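Local coordinates for VapB family protein (Caulobacter crescentus, PDB 5K8J) that probably acts as the antitoxin of the VapBC1 pair, inhibiting the PIN-domain ribonuclease VapC and binding DNA through its dimeric N-terminal domain, at residues 29-34 and 48-53. Residues are numbered along the deposited sequence; the frame is centred on the assembly and turned at random.
Sequences LAFGAD and IYPSKG
Phe31 points its ring from the loop 29-34 at the end of strand 45-50, where Ile48 and Pro50 receive it. The fold is consistent with the swapped-hairpin AbrB-type domain found in many VapB antitoxins, in which two copies build one DNA-binding unit. No hydrogen bond joins the two segments; the contact is packing by a single aromatic ring. CG of Phe31 is anti to its own carbonyl carbon (chi1 -68°), which swings the CE1, CZ and CE2 atoms toward the strand. CE1 of Phe31 meets the CG2 branch of Ile48 at 4.0 Å, and the two side chains are inclined to each other. On the other flank, CE2 of Phe31 rests 4.0 Å from CD of Pro50, and these two side chains run roughly at right angles. Tyr49, between them, sends its CB away from the loop. Leu37, on strand 37-42 of the same chain, touches both Phe31 and Ile48. Arg41 of the second subunit makes a cation-pi contact with Phe31, while Glu21 OE1 of that subunit accepts a hydrogen bond from the Phe31 backbone N. The buried ring thus belongs to the dimer interface as well. At its tip, CZ of Phe31 lies 3.9 Å from O of Ile48.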
loop_
_atom_site.group_PDB
_atom_site.type_symbol
_atom_site.label_atom_id
_atom_site.label_comp_id
_atom_site.label_asym_id
_atom_site.label_seq_id
_atom_site.Cartn_x
_atom_site.Cartn_y
_atom_site.Cartn_z
ATOM N N LEU A 29 14.851 -2.135 -1.061
ATOM C CA LEU A 29 15.204 -0.990 -0.234
ATOM C C LEU A 29 16.706 -0.897 -0.001
ATOM O O LEU A 29 17.170 0.111 0.539
ATOM C CB LEU A 29 14.490 -1.074 1.135
ATOM C CG LEU A 29 12.964 -0.926 1.215
ATOM C CD1 LEU A 29 12.203 -2.172 0.758
ATOM C CD2 LEU A 29 12.579 -0.602 2.624
ATOM N N ALA A 30 17.467 -1.920 -0.388
ATOM C CA ALA A 30 18.851 -2.047 0.037
ATOM C C ALA A 30 19.753 -1.098 -0.741
ATOM O O ALA A 30 19.457 -0.700 -1.871
ATOM C CB ALA A 30 19.337 -3.481 -0.151
ATOM N N PHE A 31 20.853 -0.717 -0.108
ATOM C CA PHE A 31 21.883 0.098 -0.737
ATOM C C PHE A 31 22.986 -0.814 -1.250
ATOM O O PHE A 31 23.146 -1.945 -0.792
ATOM C CB PHE A 31 22.487 1.103 0.252
ATOM C CG PHE A 31 21.539 2.184 0.691
ATOM C CD1 PHE A 31 20.786 2.035 1.846
ATOM C CD2 PHE A 31 21.415 3.357 -0.039
ATOM C CE1 PHE A 31 19.909 3.041 2.257
ATOM C CE2 PHE A 31 20.547 4.366 0.358
ATOM C CZ PHE A 31 19.785 4.202 1.501
ATOM N N GLY A 32 23.764 -0.308 -2.195
ATOM C CA GLY A 32 24.936 -1.060 -2.616
ATOM C C GLY A 32 25.861 -1.429 -1.470
ATOM O O GLY A 32 25.955 -0.696 -0.482
ATOM N N ALA A 33 26.578 -2.551 -1.600
ATOM C CA ALA A 33 27.428 -3.031 -0.512
ATOM C C ALA A 33 28.681 -2.185 -0.302
ATOM O O ALA A 33 29.313 -2.296 0.750
ATOM C CB ALA A 33 27.843 -4.478 -0.765
ATOM N N ASP A 34 29.073 -1.366 -1.270
ATOM C CA ASP A 34 30.225 -0.490 -1.100
ATOM C C ASP A 34 29.822 0.949 -0.823
ATOM O O ASP A 34 30.690 1.827 -0.781
ATOM C CB ASP A 34 31.113 -0.547 -2.342
ATOM C CG ASP A 34 31.722 -1.921 -2.562
ATOM O OD1 ASP A 34 32.091 -2.575 -1.559
ATOM O OD2 ASP A 34 31.827 -2.346 -3.735
ATOM N N ILE A 48 18.545 7.213 6.826
ATOM C CA ILE A 48 19.749 6.576 6.285
ATOM C C ILE A 48 19.896 6.989 4.823
ATOM O O ILE A 48 18.918 6.958 4.070
ATOM C CB ILE A 48 19.646 5.041 6.419
ATOM C CG1 ILE A 48 19.458 4.654 7.886
ATOM C CG2 ILE A 48 20.887 4.363 5.852
ATOM C CD1 ILE A 48 19.267 3.151 8.117
ATOM N N TYR A 49 21.087 7.450 4.433
ATOM C CA TYR A 49 21.293 7.913 3.064
ATOM C C TYR A 49 22.781 7.825 2.748
ATOM O O TYR A 49 23.610 7.670 3.652
ATOM C CB TYR A 49 20.763 9.347 2.859
ATOM C CG TYR A 49 21.348 10.378 3.762
ATOM C CD1 TYR A 49 22.514 11.057 3.397
ATOM C CD2 TYR A 49 20.775 10.674 4.982
ATOM C CE1 TYR A 49 23.094 11.996 4.234
ATOM C CE2 TYR A 49 21.352 11.623 5.833
ATOM C CZ TYR A 49 22.499 12.285 5.438
ATOM O OH TYR A 49 23.086 13.221 6.255
ATOM N N PRO A 50 23.154 7.931 1.474
ATOM C CA PRO A 50 24.571 7.779 1.105
ATOM C C PRO A 50 25.399 8.939 1.634
ATOM O O PRO A 50 25.028 10.103 1.472
ATOM C CB PRO A 50 24.536 7.770 -0.426
ATOM C CG PRO A 50 23.175 7.307 -0.761
ATOM C CD PRO A 50 22.286 7.927 0.284
ATOM N N SER A 51 26.527 8.613 2.268
ATOM C CA SER A 51 27.457 9.636 2.737
ATOM C C SER A 51 28.144 10.293 1.539
ATOM O O SER A 51 28.893 9.634 0.810
ATOM C CB SER A 51 28.504 9.020 3.662
ATOM O OG SER A 51 27.911 8.388 4.774
ATOM N N LYS A 52 27.901 11.589 1.338
ATOM C CA LYS A 52 28.447 12.298 0.186
ATOM C C LYS A 52 29.044 13.637 0.588
ATOM O O LYS A 52 29.222 14.519 -0.258
ATOM C CB LYS A 52 27.370 12.495 -0.878
ATOM C CG LYS A 52 26.880 11.186 -1.505
ATOM C CD LYS A 52 27.740 10.723 -2.652
ATOM C CE LYS A 52 27.578 11.643 -3.870
ATOM N NZ LYS A 52 26.234 11.557 -4.514
ATOM N N GLY A 53 29.357 13.800 1.859
ATOM C CA GLY A 53 29.858 15.054 2.365
ATOM C C GLY A 53 28.940 15.575 3.438
ATOM O O GLY A 53 27.758 15.235 3.465
#